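Local atomic coordinates of vanadium-dependent haloperoxidase (Zobellia galactanivorans, PDB entry 4CIT), a protein that probably oxidises iodide with hydrogen peroxide at a bound vanadate cofactor, as a bacterial vanadium-dependent iodoperoxidase. Residues P362-V370 with H424-Q435; A218-Y228 with S327-I338. One frame throughout, in Å; residues are numbered along the deposited sequence.

Interaction 1 (362-370 with 424-435) holds part of the vanadate site, namely Ser366, Gly367, His368 and the vanadium-binding His424, and interaction 2 (218-228 with 327-338) lies beside it, their centres about 9 Å apart and on the same side of the chain's centre. Segment 327-338 connects them: its Lys332 hydrogen-bonds a vanadate oxygen and also Pro362 O and Thr365 O, whereas Glu331, on the loop-covered side, has its side chain about 10 Å from the vanadate. Two tyrosine hydroxyls join the contacts directly, Tyr364 OH lying 2.6 Å from Val223 O and Tyr425 OH 2.8 Å from Ile338 O, both probable hydrogen bonds. Gln435 completes the connection.

Interaction 1 (P362-V370 with H424-Q435). With VO4 (vanadate ion), chain B; VO4 (vanadate ion), chain D; VO4 (vanadate ion), chain E; VO4 (vanadate ion), chain C.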
loop_
_atom_site.group_PDB
_atom_site.type_symbol
_atom_site.label_atom_id
_atom_site.label_comp_id
_atom_site.label_asym_id
_atom_site.label_seq_id
_atom_site.Cartn_x
_atom_site.Cartn_y
_atom_site.Cartn_z
ATOM N N PRO A 362 -9.783 -9.288 -11.781
ATOM C CA PRO A 362 -10.910 -8.596 -12.366
ATOM C C PRO A 362 -10.796 -7.065 -12.327
ATOM O O PRO A 362 -10.001 -6.473 -11.582
ATOM C CB PRO A 362 -12.101 -9.077 -11.553
ATOM C CG PRO A 362 -11.672 -10.421 -11.116
ATOM C CD PRO A 362 -10.258 -10.233 -10.774
ATOM N N GLU A 363 -11.593 -6.448 -13.146
ATOM C CA GLU A 363 -11.458 -5.036 -13.536
ATOM C C GLU A 363 -11.986 -3.967 -12.551
ATOM O O GLU A 363 -11.389 -2.860 -12.485
ATOM C CB GLU A 363 -12.036 -4.845 -14.909
ATOM C CG GLU A 363 -11.637 -3.550 -15.569
ATOM C CD GLU A 363 -12.408 -2.353 -15.180
ATOM O OE1 GLU A 363 -13.596 -2.451 -14.755
ATOM O OE2 GLU A 363 -11.839 -1.257 -15.394
ATOM N N TYR A 364 -13.040 -4.226 -11.803
ATOM C CA TYR A 364 -13.785 -3.113 -11.190
ATOM C C TYR A 364 -13.828 -3.298 -9.676
ATOM O O TYR A 364 -14.251 -4.333 -9.246
ATOM C CB TYR A 364 -15.219 -3.110 -11.731
ATOM C CG TYR A 364 -16.107 -1.990 -11.252
ATOM C CD1 TYR A 364 -16.114 -0.762 -11.828
ATOM C CD2 TYR A 364 -16.951 -2.190 -10.143
ATOM C CE1 TYR A 364 -16.963 0.244 -11.386
ATOM C CE2 TYR A 364 -17.801 -1.223 -9.693
ATOM C CZ TYR A 364 -17.807 -0.012 -10.306
ATOM O OH TYR A 364 -18.677 0.957 -9.915
ATOM N N THR A 365 -13.457 -2.361 -8.864
ATOM C CA THR A 365 -12.860 -1.048 -9.203
ATOM C C THR A 365 -11.330 -1.181 -9.307
ATOM O O THR A 365 -10.749 -2.255 -9.018
ATOM C CB THR A 365 -13.193 -0.047 -8.073
ATOM O OG1 THR A 365 -12.926 -0.721 -6.820
ATOM C CG2 THR A 365 -14.614 0.471 -8.191
ATOM N N SER A 366 -10.649 -0.142 -9.796
ATOM C CA SER A 366 -9.215 -0.114 -10.002
ATOM C C SER A 366 -8.442 0.033 -8.686
ATOM O O SER A 366 -8.739 0.961 -7.925
ATOM C CB SER A 366 -8.850 1.083 -10.867
ATOM O OG SER A 366 -7.450 1.434 -10.737
ATOM N N GLY A 367 -7.541 -0.931 -8.417
ATOM C CA GLY A 367 -6.694 -0.885 -7.285
ATOM C C GLY A 367 -5.864 0.373 -7.157
ATOM O O GLY A 367 -5.773 0.983 -6.076
ATOM N N HIS A 368 -5.243 0.777 -8.255
ATOM C CA HIS A 368 -4.509 1.992 -8.251
ATOM C C HIS A 368 -5.360 3.148 -7.794
ATOM O O HIS A 368 -4.917 4.049 -7.037
ATOM C CB HIS A 368 -3.966 2.332 -9.642
ATOM C CG HIS A 368 -2.781 1.557 -10.043
ATOM N ND1 HIS A 368 -2.839 0.210 -10.327
ATOM C CD2 HIS A 368 -1.505 1.960 -10.321
ATOM C CE1 HIS A 368 -1.615 -0.201 -10.650
ATOM N NE2 HIS A 368 -0.820 0.849 -10.718
ATOM N N SER A 369 -6.592 3.207 -8.318
ATOM C CA SER A 369 -7.517 4.278 -8.000
ATOM C C SER A 369 -7.974 4.312 -6.548
ATOM O O SER A 369 -7.896 5.393 -5.887
ATOM C CB SER A 369 -8.742 4.312 -8.906
ATOM O OG SER A 369 -8.266 4.417 -10.247
ATOM N N VAL A 370 -8.316 3.133 -6.022
ATOM C CA VAL A 370 -8.774 3.039 -4.668
ATOM C C VAL A 370 -7.611 3.356 -3.690
ATOM O O VAL A 370 -7.800 4.097 -2.708
ATOM C CB VAL A 370 -9.467 1.689 -4.362
ATOM C CG1 VAL A 370 -9.869 1.644 -2.891
ATOM C CG2 VAL A 370 -10.740 1.390 -5.201
ATOM N N HIS A 424 -8.118 -0.392 -17.674
ATOM C CA HIS A 424 -9.355 -0.047 -16.936
ATOM C C HIS A 424 -10.260 0.780 -17.747
ATOM O O HIS A 424 -9.833 1.689 -18.458
ATOM C CB HIS A 424 -9.055 0.678 -15.595
ATOM C CG HIS A 424 -8.608 -0.237 -14.484
ATOM N ND1 HIS A 424 -9.404 -1.202 -13.924
ATOM C CD2 HIS A 424 -7.392 -0.370 -13.888
ATOM C CE1 HIS A 424 -8.725 -1.835 -12.973
ATOM N NE2 HIS A 424 -7.495 -1.357 -12.940
ATOM N N TYR A 425 -11.557 0.584 -17.542
ATOM C CA TYR A 425 -12.579 1.513 -18.060
ATOM C C TYR A 425 -12.719 2.740 -17.140
ATOM O O TYR A 425 -12.371 2.710 -15.941
ATOM C CB TYR A 425 -13.966 0.818 -18.110
ATOM C CG TYR A 425 -14.000 -0.574 -18.738
ATOM C CD1 TYR A 425 -13.966 -0.767 -20.067
ATOM C CD2 TYR A 425 -13.988 -1.679 -17.937
ATOM C CE1 TYR A 425 -13.952 -2.073 -20.642
ATOM C CE2 TYR A 425 -14.007 -2.970 -18.459
ATOM C CZ TYR A 425 -13.960 -3.169 -19.823
ATOM O OH TYR A 425 -13.951 -4.495 -20.224
ATOM N N ARG A 426 -13.381 3.781 -17.639
ATOM C CA ARG A 426 -13.622 4.969 -16.857
ATOM C C ARG A 426 -14.261 4.717 -15.518
ATOM O O ARG A 426 -13.848 5.352 -14.493
ATOM C CB ARG A 426 -14.406 6.025 -17.698
ATOM C CG ARG A 426 -14.793 7.315 -16.940
ATOM C CD ARG A 426 -15.599 8.190 -17.889
ATOM N NE ARG A 426 -14.704 8.738 -18.906
ATOM C CZ ARG A 426 -13.921 9.805 -18.758
ATOM N NH1 ARG A 426 -13.974 10.545 -17.646
ATOM N NH2 ARG A 426 -13.108 10.196 -19.760
ATOM N N ALA A 427 -15.312 3.910 -15.485
ATOM C CA ALA A 427 -16.050 3.690 -14.202
ATOM C C ALA A 427 -15.168 3.129 -13.111
ATOM O O ALA A 427 -15.221 3.593 -11.938
ATOM C CB ALA A 427 -17.256 2.840 -14.395
ATOM N N ALA A 428 -14.309 2.145 -13.462
ATOM C CA ALA A 428 -13.421 1.527 -12.464
ATOM C C ALA A 428 -12.457 2.541 -11.879
ATOM O O ALA A 428 -12.168 2.516 -10.677
ATOM C CB ALA A 428 -12.634 0.394 -13.118
ATOM N N ILE A 429 -12.099 3.539 -12.668
ATOM C CA ILE A 429 -11.207 4.566 -12.257
ATOM C C ILE A 429 -11.885 5.662 -11.431
ATOM O O ILE A 429 -11.458 5.946 -10.299
ATOM C CB ILE A 429 -10.512 5.218 -13.505
ATOM C CG1 ILE A 429 -9.647 4.169 -14.262
ATOM C CG2 ILE A 429 -9.744 6.461 -13.117
ATOM C CD1 ILE A 429 -9.252 4.639 -15.628
ATOM N N GLU A 430 -12.979 6.219 -11.957
ATOM C CA GLU A 430 -13.696 7.331 -11.281
ATOM C C GLU A 430 -14.384 6.866 -10.013
ATOM O O GLU A 430 -14.225 7.485 -8.937
ATOM C CB GLU A 430 -14.676 7.938 -12.227
ATOM C CG GLU A 430 -13.890 8.647 -13.336
ATOM C CD GLU A 430 -14.796 9.473 -14.244
ATOM O OE1 GLU A 430 -15.994 9.368 -14.143
ATOM O OE2 GLU A 430 -14.277 10.195 -15.070
ATOM N N VAL A 431 -15.058 5.733 -10.115
ATOM C CA VAL A 431 -15.735 5.175 -8.977
ATOM C C VAL A 431 -14.708 4.674 -7.967
ATOM O O VAL A 431 -14.894 4.785 -6.699
ATOM C CB VAL A 431 -16.768 4.084 -9.344
ATOM C CG1 VAL A 431 -17.325 3.523 -8.071
ATOM C CG2 VAL A 431 -17.809 4.659 -10.303
ATOM N N GLY A 432 -13.587 4.126 -8.455
ATOM C CA GLY A 432 -12.526 3.671 -7.555
ATOM C C GLY A 432 -11.873 4.774 -6.743
ATOM O O GLY A 432 -11.633 4.629 -5.536
ATOM N N VAL A 433 -11.573 5.890 -7.391
ATOM C CA VAL A 433 -11.056 7.072 -6.648
ATOM C C VAL A 433 -12.009 7.526 -5.564
ATOM O O VAL A 433 -11.621 7.822 -4.418
ATOM C CB VAL A 433 -10.843 8.282 -7.597
ATOM C CG1 VAL A 433 -10.625 9.560 -6.722
ATOM C CG2 VAL A 433 -9.659 8.020 -8.471
ATOM N N LYS A 434 -13.311 7.581 -5.862
ATOM C CA LYS A 434 -14.306 7.899 -4.852
ATOM C C LYS A 434 -14.342 6.961 -3.688
ATOM O O LYS A 434 -14.435 7.340 -2.526
ATOM C CB LYS A 434 -15.694 7.974 -5.532
ATOM C CG LYS A 434 -16.868 8.099 -4.551
ATOM C CD LYS A 434 -18.223 8.239 -5.287
ATOM C CE LYS A 434 -19.368 8.060 -4.245
ATOM N NZ LYS A 434 -19.207 8.876 -2.979
ATOM N N GLN A 435 -14.356 5.684 -4.016
ATOM C CA GLN A 435 -14.263 4.586 -3.025
ATOM C C GLN A 435 -13.056 4.789 -2.125
ATOM O O GLN A 435 -13.201 4.731 -0.875
ATOM C CB GLN A 435 -14.230 3.265 -3.754
ATOM C CG GLN A 435 -14.173 2.044 -2.824
ATOM C CD GLN A 435 -14.200 0.727 -3.590
ATOM O OE1 GLN A 435 -14.297 0.657 -4.831
ATOM N NE2 GLN A 435 -13.916 -0.326 -2.859
HETATM V V VO4 B . -5.904 -2.056 -11.665
HETATM O O2 VO4 D . -5.568 -0.234 -11.454
HETATM O O3 VO4 E . -7.098 -2.714 -10.619
HETATM O O1 VO4 C . -4.251 -2.563 -10.193
HETATM O O HOH W 1 -15.340 -0.283 -15.126
#
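The backbones come closest at Thr365 and Ala428, CA to CA 4.2 Å, and are tied there by Ser366 N to Ala428 O, nearly straight at 175° although the donor stands above the carbonyl plane. Glu363 OE2 takes two N-H groups from opposite faces of its carboxylate: His424 ND1 at 2.8 Å and Tyr425 N at 2.8 Å. It lies near the imidazole plane of His424, so this bond and the one from His424 NE2 to vanadium, 2.2 Å, together fix the ring's rotation. Ser366 CB lies over the ring face in a CH-pi contact, and with OG anti to its backbone N (chi1 160°) the hydroxyl donates to vanadate O2 at 2.6 Å and caps the helix by accepting from Ser369 N. Ser369, small enough to serve as a knob, sits among Ala428, Ile429, Gly432 and Val433; Gly432, lacking a side chain, admits its CB. Thr365 OG1 donates to Gln435 OE1 at 2.8 Å. Tyr364 brings its ring edge to the backbone carbon C of Ala427 and its OH, partnered by Val223, against Val431 CG1. Helices 367-383 and 426-446 thus pack together, with Ala415 of helix 407-420 against Ser369 and Val433, and helix 307-335 touching Tyr364 and Thr365.

Interaction 2 (A218-Y228 with S327-I338); sequences AQFKPVPPPAY and SCWDEKYRSNLI
Beside the vanadate pocket, to which Lys332 belongs, the proline-rich loop 218-228 runs over the C-terminal end of helix 307-335 and what follows. One end of the contact rests on a salt-bridge network within the helix; between the segments themselves the touching atoms meet by van der Waals packing. Arg334 meets Asp330 OD2 end-on with two nitrogens, NH2 at 2.8 Å and NH1 at 2.9 Å, while NH1 also reaches Glu331 OE1 at 2.8 Å. These acceptors lie near the guanidinium plane and fix its orientation, and Lys221 CD settles over one face, 3.5 Å from Arg334 CZ, its aliphatic chain, suited to that surface, crossing Arg334 at about a right angle. Ala218 CB rests 3.5 Å from Asp330 OD2, and Glu331, bent at chi2 (51°), sets its CG 3.7 Å from Pro222 CG. The compact ring of Pro225 packs on Ser335 CB and Leu337 CD2, and Tyr228 CD1 on Ile338 CG2, 4.1 Å away. A water accepting from Phe220 N bridges to Ser327 OG, which also meets Gln435 NE2 of helix 426-446. The irregular loop thus backs a helix whose other side carries Lys332 to the vanadate, in a mostly helical PAP2-type haloperoxidase fold.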
loop_
_atom_site.group_PDB
_atom_site.type_symbol
_atom_site.label_atom_id
_atom_site.label_comp_id
_atom_site.label_asym_id
_atom_site.label_seq_id
_atom_site.Cartn_x
_atom_site.Cartn_y
_atom_site.Cartn_z
ATOM N N ALA A 218 -16.981 -5.082 3.083
ATOM C CA ALA A 218 -17.909 -4.413 2.195
ATOM C C ALA A 218 -18.420 -3.034 2.575
ATOM O O ALA A 218 -19.267 -2.498 1.860
ATOM C CB ALA A 218 -19.148 -5.343 1.915
ATOM N N GLN A 219 -17.843 -2.393 3.568
ATOM C CA GLN A 219 -18.330 -1.147 4.083
ATOM C C GLN A 219 -18.375 -0.035 3.019
ATOM O O GLN A 219 -19.230 0.884 3.079
ATOM C CB GLN A 219 -17.523 -0.749 5.300
ATOM C CG GLN A 219 -18.060 0.508 5.998
ATOM C CD GLN A 219 -17.265 0.869 7.186
ATOM O OE1 GLN A 219 -16.445 0.098 7.639
ATOM N NE2 GLN A 219 -17.456 2.095 7.674
ATOM N N PHE A 220 -17.417 -0.068 2.112
ATOM C CA PHE A 220 -17.340 0.902 1.071
ATOM C C PHE A 220 -17.622 0.340 -0.310
ATOM O O PHE A 220 -17.113 0.868 -1.344
ATOM C CB PHE A 220 -15.953 1.598 1.186
ATOM C CG PHE A 220 -15.906 2.492 2.400
ATOM C CD1 PHE A 220 -16.534 3.727 2.405
ATOM C CD2 PHE A 220 -15.323 2.016 3.571
ATOM C CE1 PHE A 220 -16.551 4.504 3.582
ATOM C CE2 PHE A 220 -15.381 2.744 4.744
ATOM C CZ PHE A 220 -16.007 3.981 4.741
ATOM N N LYS A 221 -18.461 -0.654 -0.381
ATOM C CA LYS A 221 -18.903 -1.229 -1.673
ATOM C C LYS A 221 -19.430 -0.044 -2.545
ATOM O O LYS A 221 -20.318 0.664 -2.059
ATOM C CB LYS A 221 -20.080 -2.141 -1.422
ATOM C CG LYS A 221 -20.725 -2.698 -2.676
ATOM C CD LYS A 221 -21.670 -3.859 -2.339
ATOM C CE LYS A 221 -22.957 -3.440 -1.677
ATOM N NZ LYS A 221 -23.655 -2.418 -2.487
ATOM N N PRO A 222 -18.986 0.037 -3.816
ATOM C CA PRO A 222 -19.397 1.118 -4.674
ATOM C C PRO A 222 -20.704 0.760 -5.385
ATOM O O PRO A 222 -21.224 -0.350 -5.279
ATOM C CB PRO A 222 -18.282 1.252 -5.651
ATOM C CG PRO A 222 -17.674 -0.068 -5.786
ATOM C CD PRO A 222 -17.842 -0.657 -4.386
ATOM N N VAL A 223 -21.171 1.700 -6.185
ATOM C CA VAL A 223 -22.213 1.364 -7.137
ATOM C C VAL A 223 -21.713 0.250 -8.087
ATOM O O VAL A 223 -20.484 0.077 -8.296
ATOM C CB VAL A 223 -22.681 2.607 -7.949
ATOM C CG1 VAL A 223 -23.247 3.712 -7.036
ATOM C CG2 VAL A 223 -21.568 3.193 -8.749
ATOM N N PRO A 224 -22.654 -0.506 -8.708
ATOM C CA PRO A 224 -22.176 -1.535 -9.629
ATOM C C PRO A 224 -21.649 -0.931 -10.910
ATOM O O PRO A 224 -22.029 0.202 -11.228
ATOM C CB PRO A 224 -23.415 -2.353 -9.930
ATOM C CG PRO A 224 -24.597 -1.460 -9.588
ATOM C CD PRO A 224 -24.104 -0.668 -8.393
ATOM N N PRO A 225 -20.780 -1.643 -11.630
ATOM C CA PRO A 225 -20.306 -1.141 -12.896
ATOM C C PRO A 225 -21.429 -1.230 -13.936
ATOM O O PRO A 225 -22.367 -2.004 -13.814
ATOM C CB PRO A 225 -19.203 -2.137 -13.298
ATOM C CG PRO A 225 -19.557 -3.431 -12.619
ATOM C CD PRO A 225 -20.380 -3.078 -11.401
ATOM N N PRO A 226 -21.296 -0.492 -15.024
ATOM C CA PRO A 226 -22.225 -0.624 -16.107
ATOM C C PRO A 226 -22.324 -2.012 -16.635
ATOM O O PRO A 226 -21.322 -2.752 -16.675
ATOM C CB PRO A 226 -21.686 0.333 -17.198
ATOM C CG PRO A 226 -20.495 0.958 -16.661
ATOM C CD PRO A 226 -20.293 0.559 -15.225
ATOM N N ALA A 227 -23.560 -2.405 -16.938
ATOM C CA ALA A 227 -23.792 -3.787 -17.442
ATOM C C ALA A 227 -23.000 -4.041 -18.740
ATOM O O ALA A 227 -23.056 -3.256 -19.655
ATOM C CB ALA A 227 -25.247 -4.010 -17.711
ATOM N N TYR A 228 -22.289 -5.127 -18.759
ATOM C CA TYR A 228 -21.641 -5.589 -19.979
ATOM C C TYR A 228 -22.687 -5.594 -21.137
ATOM O O TYR A 228 -23.843 -6.150 -21.055
ATOM C CB TYR A 228 -21.087 -6.975 -19.778
ATOM C CG TYR A 228 -20.550 -7.588 -21.044
ATOM C CD1 TYR A 228 -19.283 -7.308 -21.451
ATOM C CD2 TYR A 228 -21.305 -8.420 -21.839
ATOM C CE1 TYR A 228 -18.740 -7.876 -22.557
ATOM C CE2 TYR A 228 -20.748 -8.972 -23.005
ATOM C CZ TYR A 228 -19.434 -8.667 -23.331
ATOM O OH TYR A 228 -18.824 -9.105 -24.457
ATOM N N SER A 327 -11.172 -3.470 0.649
ATOM C CA SER A 327 -12.369 -2.866 0.039
ATOM C C SER A 327 -12.366 -3.062 -1.496
ATOM O O SER A 327 -13.401 -3.410 -2.092
ATOM C CB SER A 327 -12.437 -1.395 0.446
ATOM O OG SER A 327 -13.582 -0.768 -0.088
ATOM N N CYS A 328 -11.232 -2.831 -2.135
ATOM C CA CYS A 328 -11.162 -2.912 -3.575
ATOM C C CYS A 328 -11.263 -4.350 -4.065
ATOM O O CYS A 328 -12.092 -4.654 -4.957
ATOM C CB CYS A 328 -9.885 -2.287 -4.034
ATOM S SG CYS A 328 -9.685 -2.409 -5.847
ATOM N N TRP A 329 -10.521 -5.272 -3.452
ATOM C CA TRP A 329 -10.603 -6.698 -3.787
ATOM C C TRP A 329 -11.999 -7.324 -3.510
ATOM O O TRP A 329 -12.464 -8.192 -4.242
ATOM C CB TRP A 329 -9.496 -7.513 -3.147
ATOM C CG TRP A 329 -8.413 -7.849 -4.108
ATOM C CD1 TRP A 329 -8.077 -9.115 -4.568
ATOM C CD2 TRP A 329 -7.565 -6.930 -4.848
ATOM N NE1 TRP A 329 -7.118 -9.030 -5.520
ATOM C CE2 TRP A 329 -6.749 -7.711 -5.696
ATOM C CE3 TRP A 329 -7.414 -5.555 -4.850
ATOM C CZ2 TRP A 329 -5.800 -7.148 -6.521
ATOM C CZ3 TRP A 329 -6.480 -4.998 -5.673
ATOM C CH2 TRP A 329 -5.714 -5.774 -6.531
ATOM N N ASP A 330 -12.673 -6.856 -2.477
ATOM C CA ASP A 330 -14.079 -7.172 -2.193
ATOM C C ASP A 330 -14.948 -6.878 -3.422
ATOM O O ASP A 330 -15.771 -7.716 -3.875
ATOM C CB ASP A 330 -14.623 -6.396 -0.927
ATOM C CG ASP A 330 -16.027 -6.730 -0.594
ATOM O OD1 ASP A 330 -16.247 -7.951 -0.272
ATOM O OD2 ASP A 330 -16.933 -5.880 -0.789
ATOM N N GLU A 331 -14.784 -5.676 -3.972
ATOM C CA GLU A 331 -15.573 -5.340 -5.126
ATOM C C GLU A 331 -15.111 -6.095 -6.373
ATOM O O GLU A 331 -15.956 -6.539 -7.235
ATOM C CB GLU A 331 -15.492 -3.848 -5.423
ATOM C CG GLU A 331 -16.332 -3.383 -6.623
ATOM C CD GLU A 331 -17.758 -3.839 -6.563
ATOM O OE1 GLU A 331 -18.349 -3.994 -5.477
ATOM O OE2 GLU A 331 -18.340 -4.141 -7.650
ATOM N N LYS A 332 -13.806 -6.245 -6.519
ATOM C CA LYS A 332 -13.339 -6.916 -7.758
ATOM C C LYS A 332 -14.013 -8.275 -7.971
ATOM O O LYS A 332 -14.334 -8.651 -9.113
ATOM C CB LYS A 332 -11.796 -7.105 -7.792
ATOM C CG LYS A 332 -11.016 -5.859 -8.059
ATOM C CD LYS A 332 -9.478 -6.022 -8.063
ATOM C CE LYS A 332 -8.725 -4.818 -8.551
ATOM N NZ LYS A 332 -9.138 -4.349 -9.909
ATOM N N TYR A 333 -14.054 -9.060 -6.897
ATOM C CA TYR A 333 -14.550 -10.415 -6.931
ATOM C C TYR A 333 -16.071 -10.492 -6.732
ATOM O O TYR A 333 -16.653 -11.497 -7.020
ATOM C CB TYR A 333 -13.682 -11.389 -6.074
ATOM C CG TYR A 333 -12.375 -11.620 -6.671
ATOM C CD1 TYR A 333 -12.160 -12.586 -7.640
ATOM C CD2 TYR A 333 -11.278 -10.857 -6.294
ATOM C CE1 TYR A 333 -10.951 -12.767 -8.228
ATOM C CE2 TYR A 333 -10.066 -11.023 -6.889
ATOM C CZ TYR A 333 -9.857 -11.999 -7.874
ATOM O OH TYR A 333 -8.610 -12.218 -8.394
ATOM N N ARG A 334 -16.723 -9.394 -6.388
ATOM C CA ARG A 334 -18.186 -9.287 -6.443
ATOM C C ARG A 334 -18.616 -9.087 -7.876
ATOM O O ARG A 334 -19.476 -9.823 -8.376
ATOM C CB ARG A 334 -18.696 -8.175 -5.530
ATOM C CG ARG A 334 -20.175 -7.774 -5.706
ATOM C CD ARG A 334 -20.694 -6.628 -4.845
ATOM N NE ARG A 334 -20.475 -6.964 -3.465
ATOM C CZ ARG A 334 -19.468 -6.514 -2.727
ATOM N NH1 ARG A 334 -18.606 -5.572 -3.144
ATOM N NH2 ARG A 334 -19.367 -6.985 -1.506
ATOM N N SER A 335 -18.059 -8.104 -8.569
ATOM C CA SER A 335 -18.492 -7.741 -9.917
ATOM C C SER A 335 -17.818 -8.665 -11.002
ATOM O O SER A 335 -18.399 -8.905 -12.074
ATOM C CB SER A 335 -18.236 -6.259 -10.167
ATOM O OG SER A 335 -16.891 -5.930 -10.015
ATOM N N ASN A 336 -16.599 -9.120 -10.696
ATOM C CA ASN A 336 -15.857 -10.050 -11.509
ATOM C C ASN A 336 -15.936 -9.705 -13.008
ATOM O O ASN A 336 -16.383 -10.499 -13.827
ATOM C CB ASN A 336 -16.367 -11.459 -11.227
ATOM C CG ASN A 336 -15.492 -12.531 -11.835
ATOM O OD1 ASN A 336 -14.272 -12.451 -11.850
ATOM N ND2 ASN A 336 -16.129 -13.576 -12.296
ATOM N N LEU A 337 -15.515 -8.484 -13.318
ATOM C CA LEU A 337 -15.672 -7.874 -14.642
ATOM C C LEU A 337 -14.522 -8.089 -15.565
ATOM O O LEU A 337 -13.373 -7.880 -15.218
ATOM C CB LEU A 337 -15.921 -6.389 -14.451
ATOM C CG LEU A 337 -16.368 -5.627 -15.711
ATOM C CD1 LEU A 337 -17.745 -6.073 -16.261
ATOM C CD2 LEU A 337 -16.355 -4.103 -15.407
ATOM N N ILE A 338 -14.862 -8.421 -16.820
ATOM C CA ILE A 338 -13.901 -8.611 -17.888
ATOM C C ILE A 338 -13.067 -7.366 -18.191
ATOM O O ILE A 338 -13.569 -6.241 -18.098
ATOM C CB ILE A 338 -14.752 -9.029 -19.121
ATOM C CG1 ILE A 338 -13.900 -9.657 -20.219
ATOM C CG2 ILE A 338 -15.615 -7.865 -19.602
ATOM C CD1 ILE A 338 -14.814 -10.512 -21.161
HETATM O O HOH W 2 -15.777 -1.995 0.844
#